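Local coordinates for protein inactive Zymogen C11 Protease (Parabacteroides distasonis, PDB 6MZO) that is an inactive zymogen of a clostripain-like (family C11) protease, which probably hydrolyses peptide bonds as a cysteine peptidase once activated, at residues R13-Y18 / F155-F160; Q31-I36 / I52-Q57; P61-L66 / T94-K99; G110-S115 / F193-I198. One frame throughout, in Å; residues are numbered along the deposited sequence.

Interaction 1: residues R13-Y18 / F155-F160; sequences RTVLIY and FDFILF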
# COMPACT_ATOMS: atom_id res chain seq x y z
N ARG A 13 -15.14 -5.97 -13.73
CA ARG A 13 -13.78 -6.00 -13.18
C ARG A 13 -13.40 -7.43 -12.77
O ARG A 13 -14.27 -8.20 -12.29
CB ARG A 13 -13.63 -5.07 -11.97
CG ARG A 13 -12.16 -4.97 -11.43
CD ARG A 13 -11.94 -3.71 -10.53
NE ARG A 13 -12.30 -2.55 -11.31
CZ ARG A 13 -13.47 -1.90 -11.23
NH1 ARG A 13 -14.31 -2.12 -10.22
NH2 ARG A 13 -13.79 -1.04 -12.20
N THR A 14 -12.13 -7.79 -12.95
CA THR A 14 -11.59 -8.95 -12.27
C THR A 14 -10.60 -8.47 -11.21
O THR A 14 -9.76 -7.66 -11.53
CB THR A 14 -10.84 -9.87 -13.27
OG1 THR A 14 -11.80 -10.55 -14.08
CG2 THR A 14 -9.97 -10.88 -12.60
N VAL A 15 -10.81 -8.87 -9.97
CA VAL A 15 -9.86 -8.50 -8.89
C VAL A 15 -9.13 -9.75 -8.37
O VAL A 15 -9.72 -10.81 -8.13
CB VAL A 15 -10.66 -7.86 -7.72
CG1 VAL A 15 -9.70 -7.57 -6.51
CG2 VAL A 15 -11.33 -6.53 -8.15
N LEU A 16 -7.81 -9.61 -8.23
CA LEU A 16 -6.92 -10.61 -7.62
C LEU A 16 -6.51 -10.07 -6.25
O LEU A 16 -6.04 -8.93 -6.15
CB LEU A 16 -5.65 -10.83 -8.50
CG LEU A 16 -4.54 -11.60 -7.74
CD1 LEU A 16 -5.04 -13.04 -7.50
CD2 LEU A 16 -3.28 -11.55 -8.64
N ILE A 17 -6.77 -10.91 -5.24
CA ILE A 17 -6.24 -10.62 -3.87
C ILE A 17 -5.13 -11.65 -3.63
O ILE A 17 -5.38 -12.87 -3.61
CB ILE A 17 -7.38 -10.71 -2.82
CG1 ILE A 17 -8.59 -9.83 -3.19
CG2 ILE A 17 -6.70 -10.40 -1.40
CD1 ILE A 17 -9.68 -9.76 -2.04
N TYR A 18 -3.92 -11.12 -3.44
CA TYR A 18 -2.72 -11.94 -3.38
C TYR A 18 -2.11 -11.85 -2.00
O TYR A 18 -1.70 -10.75 -1.56
CB TYR A 18 -1.71 -11.42 -4.42
CG TYR A 18 -0.46 -12.21 -4.62
CD1 TYR A 18 0.61 -12.06 -3.76
CD2 TYR A 18 -0.35 -13.08 -5.68
CE1 TYR A 18 1.81 -12.78 -3.92
CE2 TYR A 18 0.81 -13.80 -5.88
CZ TYR A 18 1.90 -13.65 -4.99
OH TYR A 18 3.07 -14.36 -5.22
N PHE A 155 -3.94 -1.34 -13.75
CA PHE A 155 -5.01 -1.63 -12.83
C PHE A 155 -5.83 -0.41 -12.54
O PHE A 155 -5.30 0.68 -12.51
CB PHE A 155 -4.42 -2.10 -11.48
CG PHE A 155 -3.66 -3.37 -11.61
CD1 PHE A 155 -4.34 -4.56 -11.73
CD2 PHE A 155 -2.27 -3.37 -11.64
CE1 PHE A 155 -3.67 -5.80 -11.89
CE2 PHE A 155 -1.60 -4.57 -11.78
CZ PHE A 155 -2.30 -5.78 -11.91
N ASP A 156 -7.11 -0.58 -12.30
CA ASP A 156 -7.89 0.61 -11.84
C ASP A 156 -7.44 1.02 -10.46
O ASP A 156 -7.49 2.24 -10.13
CB ASP A 156 -9.39 0.27 -11.82
CG ASP A 156 -10.01 0.23 -13.21
OD1 ASP A 156 -9.29 0.30 -14.23
OD2 ASP A 156 -11.24 0.17 -13.33
N PHE A 157 -7.11 0.06 -9.60
CA PHE A 157 -6.52 0.39 -8.31
C PHE A 157 -5.55 -0.68 -7.86
O PHE A 157 -5.64 -1.86 -8.28
CB PHE A 157 -7.62 0.55 -7.22
CG PHE A 157 -8.38 -0.76 -6.90
CD1 PHE A 157 -7.93 -1.66 -5.95
CD2 PHE A 157 -9.57 -1.11 -7.58
CE1 PHE A 157 -8.59 -2.84 -5.68
CE2 PHE A 157 -10.24 -2.34 -7.28
CZ PHE A 157 -9.77 -3.19 -6.35
N ILE A 158 -4.58 -0.25 -7.02
CA ILE A 158 -3.84 -1.25 -6.24
C ILE A 158 -4.10 -0.89 -4.80
O ILE A 158 -3.92 0.29 -4.41
CB ILE A 158 -2.30 -1.27 -6.50
CG1 ILE A 158 -1.99 -1.64 -7.96
CG2 ILE A 158 -1.63 -2.22 -5.49
CD1 ILE A 158 -0.48 -1.34 -8.39
N LEU A 159 -4.57 -1.88 -4.03
CA LEU A 159 -4.81 -1.72 -2.58
C LEU A 159 -3.66 -2.41 -1.87
O LEU A 159 -3.50 -3.63 -1.99
CB LEU A 159 -6.16 -2.33 -2.23
CG LEU A 159 -6.69 -2.16 -0.79
CD1 LEU A 159 -8.13 -2.75 -0.71
CD2 LEU A 159 -5.89 -2.87 0.24
N PHE A 160 -2.84 -1.61 -1.18
CA PHE A 160 -1.72 -2.22 -0.41
C PHE A 160 -2.18 -2.49 1.00
O PHE A 160 -2.30 -1.56 1.82
CB PHE A 160 -0.52 -1.26 -0.40
CG PHE A 160 0.20 -1.14 -1.71
CD1 PHE A 160 0.96 -2.20 -2.19
CD2 PHE A 160 0.14 0.05 -2.44
CE1 PHE A 160 1.65 -2.09 -3.38
CE2 PHE A 160 0.86 0.16 -3.67
CZ PHE A 160 1.60 -0.92 -4.10
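Arg13 and Asp156 form a salt bridge, with Arg13 NH2 lying 3.0 Å from Asp156 OD2. The bond is bent (138° at the hydrogen); the guanidinium and carboxylate planes stand 45° apart, and OD2 is met on its anti side, somewhat out of the carboxylate plane. Nearer the backbone, the same arginine packs through its aliphatic part: Arg13 CD rests 3.9 Å from Phe157 CE2. Beside it, Val15 CG2 meets Phe157 CZ at 4.1 Å, the two side chains crossing at about a right angle. Phe157 places its CG between its own backbone N and carbonyl carbon (chi1 66°), which carries the ring over toward the other strand. A long residue with a charged end and a bulky ring suit this place, since strand 109-115 runs between the two segments; Gly110, bonded through its backbone to Thr14 and Leu16, has no side chain to stand in the way. Further out, the guanidinium is held at several points. NH1 bonds the carbonyl oxygens of Met202 and Lys204, and NH2 also that of Lys205, so the arginine ties the end of helix 195-203 to the sheet, while Ser108 OG makes weak bonds to both partners of the salt bridge. Contact between next-but-one parallel strands across a glycine belongs here to the central sheet of an alpha/beta/alpha sandwich, consistent with the caspase-like fold of clan CD peptidases.

Interaction 2: residues Q31-I36 / I52-Q57; sequences QNLRAI and IYTDKQ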
# COMPACT_ATOMS: atom_id res chain seq x y z
N GLN A 31 -8.19 -15.42 8.72
CA GLN A 31 -9.20 -14.44 9.18
C GLN A 31 -9.66 -13.54 8.06
O GLN A 31 -10.85 -13.26 7.94
CB GLN A 31 -8.63 -13.57 10.30
CG GLN A 31 -9.58 -12.57 10.88
CD GLN A 31 -8.96 -11.81 12.06
OE1 GLN A 31 -8.00 -12.29 12.69
NE2 GLN A 31 -9.49 -10.63 12.36
N ASN A 32 -8.71 -13.09 7.23
CA ASN A 32 -9.10 -12.24 6.09
C ASN A 32 -9.92 -12.99 5.08
O ASN A 32 -10.84 -12.41 4.49
CB ASN A 32 -7.87 -11.65 5.41
CG ASN A 32 -7.36 -10.48 6.18
OD1 ASN A 32 -8.16 -9.64 6.64
ND2 ASN A 32 -6.07 -10.44 6.43
N LEU A 33 -9.60 -14.25 4.85
CA LEU A 33 -10.44 -15.04 3.89
C LEU A 33 -11.89 -15.15 4.42
O LEU A 33 -12.86 -15.04 3.69
CB LEU A 33 -9.86 -16.43 3.67
CG LEU A 33 -8.71 -16.32 2.64
CD1 LEU A 33 -7.90 -17.61 2.70
CD2 LEU A 33 -9.32 -16.14 1.26
N ARG A 34 -12.03 -15.33 5.73
CA ARG A 34 -13.36 -15.33 6.34
C ARG A 34 -14.08 -13.98 6.09
O ARG A 34 -15.30 -13.95 5.75
CB ARG A 34 -13.22 -15.64 7.87
CG ARG A 34 -14.57 -15.64 8.61
CD ARG A 34 -14.92 -14.29 9.23
NE ARG A 34 -14.16 -14.09 10.46
CZ ARG A 34 -13.60 -12.95 10.87
NH1 ARG A 34 -12.96 -12.95 12.05
NH2 ARG A 34 -13.69 -11.83 10.13
N ALA A 35 -13.37 -12.85 6.27
CA ALA A 35 -13.97 -11.55 6.08
C ALA A 35 -14.39 -11.36 4.59
O ALA A 35 -15.44 -10.79 4.32
CB ALA A 35 -12.99 -10.43 6.51
N ILE A 36 -13.54 -11.81 3.67
CA ILE A 36 -13.82 -11.69 2.24
C ILE A 36 -15.05 -12.48 1.92
O ILE A 36 -15.94 -11.98 1.17
CB ILE A 36 -12.62 -12.20 1.39
CG1 ILE A 36 -11.47 -11.19 1.51
CG2 ILE A 36 -13.03 -12.48 -0.10
CD1 ILE A 36 -10.09 -11.80 1.13
N ILE A 52 -8.33 -15.34 -5.67
CA ILE A 52 -7.45 -15.26 -4.46
C ILE A 52 -6.26 -16.15 -4.65
O ILE A 52 -6.41 -17.30 -5.14
CB ILE A 52 -8.17 -15.77 -3.20
CG1 ILE A 52 -9.61 -15.28 -3.12
CG2 ILE A 52 -7.41 -15.43 -1.92
CD1 ILE A 52 -9.77 -13.75 -2.87
N TYR A 53 -5.09 -15.68 -4.23
CA TYR A 53 -3.89 -16.52 -4.20
C TYR A 53 -3.46 -16.56 -2.77
O TYR A 53 -3.36 -15.46 -2.10
CB TYR A 53 -2.78 -15.93 -5.06
CG TYR A 53 -1.46 -16.65 -4.92
CD1 TYR A 53 -1.15 -17.74 -5.75
CD2 TYR A 53 -0.49 -16.21 -4.00
CE1 TYR A 53 0.07 -18.41 -5.63
CE2 TYR A 53 0.71 -16.89 -3.86
CZ TYR A 53 0.98 -17.97 -4.68
OH TYR A 53 2.21 -18.56 -4.55
N THR A 54 -3.23 -17.76 -2.27
CA THR A 54 -2.66 -17.87 -0.94
C THR A 54 -1.45 -18.78 -0.93
O THR A 54 -1.32 -19.69 -1.78
CB THR A 54 -3.65 -18.43 0.10
OG1 THR A 54 -4.00 -19.78 -0.26
CG2 THR A 54 -4.94 -17.58 0.21
N ASP A 55 -0.59 -18.58 0.08
CA ASP A 55 0.58 -19.46 0.31
C ASP A 55 0.74 -19.67 1.81
O ASP A 55 1.71 -19.25 2.43
CB ASP A 55 1.82 -18.84 -0.32
CG ASP A 55 3.09 -19.66 -0.08
OD1 ASP A 55 3.05 -20.91 -0.04
OD2 ASP A 55 4.14 -19.02 0.06
N LYS A 56 -0.20 -20.36 2.43
CA LYS A 56 -0.16 -20.46 3.87
C LYS A 56 0.85 -21.50 4.31
O LYS A 56 1.15 -22.47 3.59
CB LYS A 56 -1.53 -20.84 4.41
CG LYS A 56 -2.59 -19.73 4.19
CD LYS A 56 -3.77 -19.91 5.11
CE LYS A 56 -4.84 -20.79 4.49
NZ LYS A 56 -6.07 -20.89 5.35
N GLN A 57 1.35 -21.31 5.51
CA GLN A 57 2.23 -22.31 6.07
C GLN A 57 1.45 -23.61 6.27
O GLN A 57 0.27 -23.60 6.64
CB GLN A 57 2.84 -21.81 7.35
CG GLN A 57 1.88 -21.57 8.46
CD GLN A 57 2.64 -21.33 9.76
OE1 GLN A 57 3.86 -21.46 9.79
NE2 GLN A 57 1.92 -20.97 10.82
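No flat group lies in the interface where Leu33 meets Ile52 and Thr54, which is made of branched aliphatic carbons. The aromatic ring of the strand belongs to Tyr53, which points to the other side of the sheet and stacks there with Tyr18, while Phe64 from strand 62-69 borders the contact and touches both Leu33 and Ile52. Leu33 does most of the work with its two methyls. The Leu33 and Ile52 side chains run past each other in opposite directions, which brings Leu33 CD2 to 3.8 Å from Ile52 CG2. The other branch goes to the next inward-facing residue, Leu33 CD1 meeting Thr54 CG2 tip to tip at 3.9 Å. In Thr54 the methyl is the group offered to the helix: CG2 stands anti to the carbonyl carbon, and OG1 takes the position between N and C (chi1 64°). A turn further along the helix, Ile36 adds a looser approach, its CG2 lying 4.5 Å from Ile52 CD1. Beta-branched residues suit the extended strand, and leucine and isoleucine three positions apart put an apolar stripe on the helix, whose outer side carries the exposed Arg34. The helix segment and strand 52-54 run nearly antiparallel, at 167°, with axes 11.6 Å apart at closest. This is the helix and second strand of the right-handed crossover 14-19, 26-43, 49-54: Ile36 also touches Ile17 and Phe19 of the first strand and Leu66 of strand 62-69, while Tyr195 of helix 195-203 packs against Ile36 and Ala35 on the flank of helix 26-43.

Interaction 3: residues P61-L66 / T94-K99; sequences PQLFQL and TQIIDK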
# COMPACT_ATOMS: atom_id res chain seq x y z
N PRO A 61 0.75 -23.44 -2.13
CA PRO A 61 0.21 -22.22 -2.76
C PRO A 61 -0.90 -22.57 -3.73
O PRO A 61 -0.80 -23.57 -4.47
CB PRO A 61 1.41 -21.63 -3.50
CG PRO A 61 2.64 -22.30 -2.86
CD PRO A 61 2.17 -23.68 -2.51
N GLN A 62 -1.92 -21.73 -3.76
CA GLN A 62 -3.07 -22.05 -4.61
C GLN A 62 -3.76 -20.80 -5.08
O GLN A 62 -3.78 -19.78 -4.36
CB GLN A 62 -4.04 -22.93 -3.86
CG GLN A 62 -4.36 -22.53 -2.49
CD GLN A 62 -5.42 -23.45 -1.87
OE1 GLN A 62 -5.56 -24.60 -2.27
NE2 GLN A 62 -6.19 -22.92 -0.92
N LEU A 63 -4.31 -20.89 -6.30
CA LEU A 63 -5.12 -19.84 -6.90
C LEU A 63 -6.55 -20.35 -6.95
O LEU A 63 -6.79 -21.46 -7.47
CB LEU A 63 -4.58 -19.50 -8.31
CG LEU A 63 -5.35 -18.49 -9.13
CD1 LEU A 63 -5.26 -17.12 -8.47
CD2 LEU A 63 -4.75 -18.46 -10.54
N PHE A 64 -7.51 -19.59 -6.38
CA PHE A 64 -8.89 -20.10 -6.39
C PHE A 64 -9.83 -18.94 -6.60
O PHE A 64 -9.53 -17.80 -6.29
CB PHE A 64 -9.25 -20.86 -5.09
CG PHE A 64 -8.94 -20.10 -3.77
CD1 PHE A 64 -7.69 -20.19 -3.21
CD2 PHE A 64 -9.95 -19.37 -3.13
CE1 PHE A 64 -7.38 -19.54 -1.97
CE2 PHE A 64 -9.69 -18.71 -1.91
CZ PHE A 64 -8.41 -18.81 -1.33
N GLN A 65 -10.99 -19.25 -7.12
CA GLN A 65 -12.06 -18.29 -7.32
C GLN A 65 -13.04 -18.42 -6.15
O GLN A 65 -13.30 -19.53 -5.59
CB GLN A 65 -12.73 -18.57 -8.68
CG GLN A 65 -13.96 -17.63 -8.87
CD GLN A 65 -14.63 -17.82 -10.24
OE1 GLN A 65 -14.50 -18.89 -10.91
NE2 GLN A 65 -15.35 -16.78 -10.67
N LEU A 66 -13.61 -17.29 -5.74
CA LEU A 66 -14.72 -17.32 -4.80
C LEU A 66 -15.88 -16.75 -5.54
O LEU A 66 -15.76 -15.65 -6.09
CB LEU A 66 -14.47 -16.45 -3.59
CG LEU A 66 -13.39 -16.97 -2.68
CD1 LEU A 66 -13.15 -15.98 -1.49
CD2 LEU A 66 -13.72 -18.39 -2.11
N THR A 94 3.63 -11.95 -11.07
CA THR A 94 3.15 -11.64 -12.43
C THR A 94 2.71 -12.92 -13.17
O THR A 94 1.85 -12.86 -14.03
CB THR A 94 4.19 -10.87 -13.24
OG1 THR A 94 5.36 -11.68 -13.44
CG2 THR A 94 4.57 -9.56 -12.48
N GLN A 95 3.25 -14.06 -12.77
CA GLN A 95 2.77 -15.36 -13.27
C GLN A 95 1.27 -15.55 -12.95
O GLN A 95 0.46 -15.92 -13.81
CB GLN A 95 3.55 -16.51 -12.67
CG GLN A 95 2.99 -17.86 -13.09
CD GLN A 95 3.69 -19.02 -12.41
OE1 GLN A 95 4.85 -18.88 -11.98
NE2 GLN A 95 3.00 -20.16 -12.31
N ILE A 96 0.90 -15.24 -11.70
CA ILE A 96 -0.46 -15.37 -11.23
C ILE A 96 -1.36 -14.32 -11.89
O ILE A 96 -2.47 -14.63 -12.32
CB ILE A 96 -0.54 -15.22 -9.69
CG1 ILE A 96 0.27 -16.34 -8.99
CG2 ILE A 96 -1.99 -15.20 -9.23
CD1 ILE A 96 -0.15 -17.82 -9.35
N ILE A 97 -0.87 -13.07 -11.97
CA ILE A 97 -1.68 -12.02 -12.62
C ILE A 97 -1.93 -12.44 -14.08
O ILE A 97 -3.07 -12.30 -14.61
CB ILE A 97 -0.96 -10.65 -12.57
CG1 ILE A 97 -0.97 -10.12 -11.17
CG2 ILE A 97 -1.67 -9.66 -13.51
CD1 ILE A 97 0.02 -8.99 -11.02
N ASP A 98 -0.90 -12.94 -14.77
CA ASP A 98 -1.11 -13.33 -16.15
C ASP A 98 -2.17 -14.40 -16.26
O ASP A 98 -3.01 -14.37 -17.19
CB ASP A 98 0.21 -13.86 -16.79
CG ASP A 98 1.21 -12.77 -17.01
OD1 ASP A 98 0.85 -11.59 -17.03
OD2 ASP A 98 2.41 -13.09 -17.18
N LYS A 99 -2.09 -15.38 -15.36
CA LYS A 99 -3.08 -16.47 -15.42
C LYS A 99 -4.50 -15.94 -15.17
O LYS A 99 -5.46 -16.29 -15.88
CB LYS A 99 -2.72 -17.57 -14.41
CG LYS A 99 -3.81 -18.60 -14.28
CD LYS A 99 -3.39 -19.87 -13.56
CE LYS A 99 -4.49 -20.96 -13.70
NZ LYS A 99 -4.43 -21.55 -15.06
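Leu63 reaches out from its strand and sets one methyl against each of two helix residues, Ile96 and Lys99, which are three positions apart and so stand on the same side of helix 90-103. With CG anti to the backbone N (chi1 176°), the leucine extends toward the helix and its fork opens over that side. Against Ile96 the two side chains run past each other in opposite directions, Leu63 CD1 ending 3.9 Å from Ile96 CG2. Against Lys99 the crossing is oblique: Leu63 CD2 lies 3.6 Å from Lys99 CD and within 4.0 Å of Lys99 CE, so the methyl sits against the middle of an extended hydrocarbon chain and not against its charged end. The strand alternates between two layers of an alpha/beta/alpha sandwich. Leu63 faces helix 90-103, whereas Phe64 and Leu66 turn to helix 26-43 on the opposite face of the sheet. Lysine suits the border of such a layer, because its methylenes can cover a buried leucine while the amino group reaches a polar surrounding. Here the chain runs straight as far as CE and then bends (chi4 76°), and NZ forms a salt bridge with Glu103 one turn along the same helix, with Glu79 of strand 72-80 at a longer, weaker distance. Ile96 is the more deeply placed of the two helix residues; besides the leucine it touches Tyr53 of strand 49-54 and Tyr81, so a compact branched side chain fits between strands 49-54 and 62-69 and the loop residue Tyr81. Leu63 itself is fixed through its backbone, which bonds to Glu79 in the neighbouring antiparallel strand.

Interaction 4: residues G110-S115 / F193-I198; sequences GLVLWS and FPYQTI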
# COMPACT_ATOMS: atom_id res chain seq x y z
N GLY A 110 -8.39 -5.10 -10.82
CA GLY A 110 -7.85 -4.48 -9.59
C GLY A 110 -6.95 -5.47 -8.88
O GLY A 110 -7.09 -6.70 -9.03
N LEU A 111 -6.05 -4.93 -8.02
CA LEU A 111 -5.07 -5.77 -7.37
C LEU A 111 -5.05 -5.40 -5.86
O LEU A 111 -4.97 -4.21 -5.60
CB LEU A 111 -3.66 -5.56 -8.02
CG LEU A 111 -2.62 -6.46 -7.36
CD1 LEU A 111 -2.78 -7.99 -7.55
CD2 LEU A 111 -1.25 -5.98 -8.00
N VAL A 112 -5.19 -6.42 -5.01
CA VAL A 112 -5.01 -6.25 -3.52
C VAL A 112 -3.77 -7.06 -3.19
O VAL A 112 -3.70 -8.26 -3.52
CB VAL A 112 -6.14 -6.79 -2.75
CG1 VAL A 112 -5.89 -6.65 -1.25
CG2 VAL A 112 -7.46 -6.06 -3.18
N LEU A 113 -2.77 -6.41 -2.59
CA LEU A 113 -1.50 -7.13 -2.23
C LEU A 113 -1.43 -7.09 -0.75
O LEU A 113 -1.46 -5.98 -0.15
CB LEU A 113 -0.29 -6.44 -2.81
CG LEU A 113 -0.20 -6.39 -4.31
CD1 LEU A 113 1.15 -5.66 -4.70
CD2 LEU A 113 -0.27 -7.80 -4.81
N TRP A 114 -1.46 -8.23 -0.13
CA TRP A 114 -1.44 -8.31 1.30
C TRP A 114 -0.07 -8.79 1.74
O TRP A 114 0.38 -9.88 1.29
CB TRP A 114 -2.50 -9.32 1.79
CG TRP A 114 -2.72 -9.38 3.28
CD1 TRP A 114 -3.70 -8.74 4.00
CD2 TRP A 114 -1.97 -10.15 4.22
NE1 TRP A 114 -3.58 -9.06 5.32
CE2 TRP A 114 -2.54 -9.91 5.48
CE3 TRP A 114 -0.88 -10.99 4.12
CZ2 TRP A 114 -2.04 -10.49 6.63
CZ3 TRP A 114 -0.38 -11.58 5.27
CH2 TRP A 114 -0.97 -11.33 6.50
N SER A 115 0.54 -8.01 2.62
CA SER A 115 1.91 -8.37 3.04
C SER A 115 2.16 -7.54 4.27
O SER A 115 2.41 -6.36 4.15
CB SER A 115 2.91 -8.01 1.94
OG SER A 115 4.25 -8.43 2.27
N PHE A 193 -7.31 -4.81 6.12
CA PHE A 193 -8.51 -4.10 5.68
C PHE A 193 -9.81 -4.82 6.07
O PHE A 193 -9.83 -6.05 6.31
CB PHE A 193 -8.51 -3.86 4.15
CG PHE A 193 -7.77 -2.65 3.73
CD1 PHE A 193 -6.43 -2.54 3.97
CD2 PHE A 193 -8.47 -1.61 3.07
CE1 PHE A 193 -5.73 -1.35 3.52
CE2 PHE A 193 -7.81 -0.46 2.66
CZ PHE A 193 -6.43 -0.35 2.85
N PRO A 194 -10.91 -4.07 6.16
CA PRO A 194 -12.20 -4.67 6.55
C PRO A 194 -12.87 -5.26 5.32
O PRO A 194 -13.80 -4.68 4.73
CB PRO A 194 -12.97 -3.48 7.13
CG PRO A 194 -12.48 -2.28 6.29
CD PRO A 194 -10.94 -2.58 6.20
N TYR A 195 -12.33 -6.40 4.89
CA TYR A 195 -12.83 -6.96 3.63
C TYR A 195 -14.30 -7.18 3.74
O TYR A 195 -15.03 -7.15 2.73
CB TYR A 195 -12.09 -8.29 3.25
CG TYR A 195 -10.64 -7.97 2.91
CD1 TYR A 195 -10.35 -7.36 1.69
CD2 TYR A 195 -9.63 -8.12 3.84
CE1 TYR A 195 -9.03 -6.99 1.36
CE2 TYR A 195 -8.30 -7.73 3.53
CZ TYR A 195 -8.03 -7.15 2.28
OH TYR A 195 -6.77 -6.74 2.00
N GLN A 196 -14.81 -7.43 4.97
CA GLN A 196 -16.24 -7.76 5.03
C GLN A 196 -17.17 -6.59 4.69
O GLN A 196 -18.40 -6.83 4.51
CB GLN A 196 -16.55 -8.29 6.45
CG GLN A 196 -16.52 -7.19 7.55
CD GLN A 196 -15.14 -6.76 8.02
OE1 GLN A 196 -14.08 -7.25 7.61
NE2 GLN A 196 -15.15 -5.78 8.95
N THR A 197 -16.62 -5.39 4.50
CA THR A 197 -17.46 -4.26 4.16
C THR A 197 -17.07 -3.63 2.82
O THR A 197 -17.78 -2.72 2.36
CB THR A 197 -17.44 -3.11 5.22
OG1 THR A 197 -16.11 -2.57 5.40
CG2 THR A 197 -17.98 -3.58 6.55
N ILE A 198 -15.95 -4.00 2.22
CA ILE A 198 -15.50 -3.28 0.99
C ILE A 198 -15.64 -4.08 -0.33
O ILE A 198 -15.19 -3.61 -1.40
CB ILE A 198 -14.03 -2.86 1.04
CG1 ILE A 198 -13.13 -4.05 1.37
CG2 ILE A 198 -13.91 -1.79 2.25
CD1 ILE A 198 -11.57 -3.72 1.09
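Tyr195 lays its phenol end against Val112 of strand 109-115, where a helix of the alpha/beta/alpha sandwich begins to cover the central sheet. The close part is at this valine: Val112 CG1 approaches the edge of the tyrosine ring, near its plane, and comes within 3.4 Å of Tyr195 OH and 4.1 Å of Tyr195 CE1. Tyr195 turns its CG anti to its carbonyl carbon (chi1 -68°), which sends the ring down toward the strand, and valine, short and branched, fits at its edge. The contact slackens at Trp114. There Tyr195 OH lies at the edge of the indole, 4.2 Å from Trp114 CD1, with the two side chains crossing at about a right angle. Beyond Tyr195 the segment turns away from the strand, and Gln196 and Thr197 are partly exposed. Both polar ends find their partners outside the two segments: Trp114 NE1 bonds Asn191 O, and Tyr195 OH bonds Asp161 OD2, an atom that also receives Phe193 N. An aspartate thus joins the tip of strand 155-162 to the start of the helix, and tyrosine suits its place by pairing an apolar ring with a hydroxyl for that carboxylate. Pro194, at the centre of an inverse gamma turn, bends the chain just before the helix, and Phe193 CB lies over one face of the Tyr195 ring, 3.8 Å above its plane and offset toward the rim.

From the N terminus, strand 14-19 opens the large loop that interaction 1 closes at residues 155-160. Nested inside it, and in series, come interaction 2, which closes the short loop from helix 26-43 to strand 49-54, and interaction 3, which joins strand 62-69 to helix 90-103. Interaction 4 starts on strand 109-115, within the loop of interaction 1, but closes beyond it at 193-198, so these two cross. Strand 109-115 lies between both strands of interaction 1 and bonds to each. Interactions 2 and 3 use adjacent strands, 49-54 and 62-69, yet bring helices to opposite faces of the sheet; Ile36 packing on Tyr195 connects interaction 2 with interaction 4.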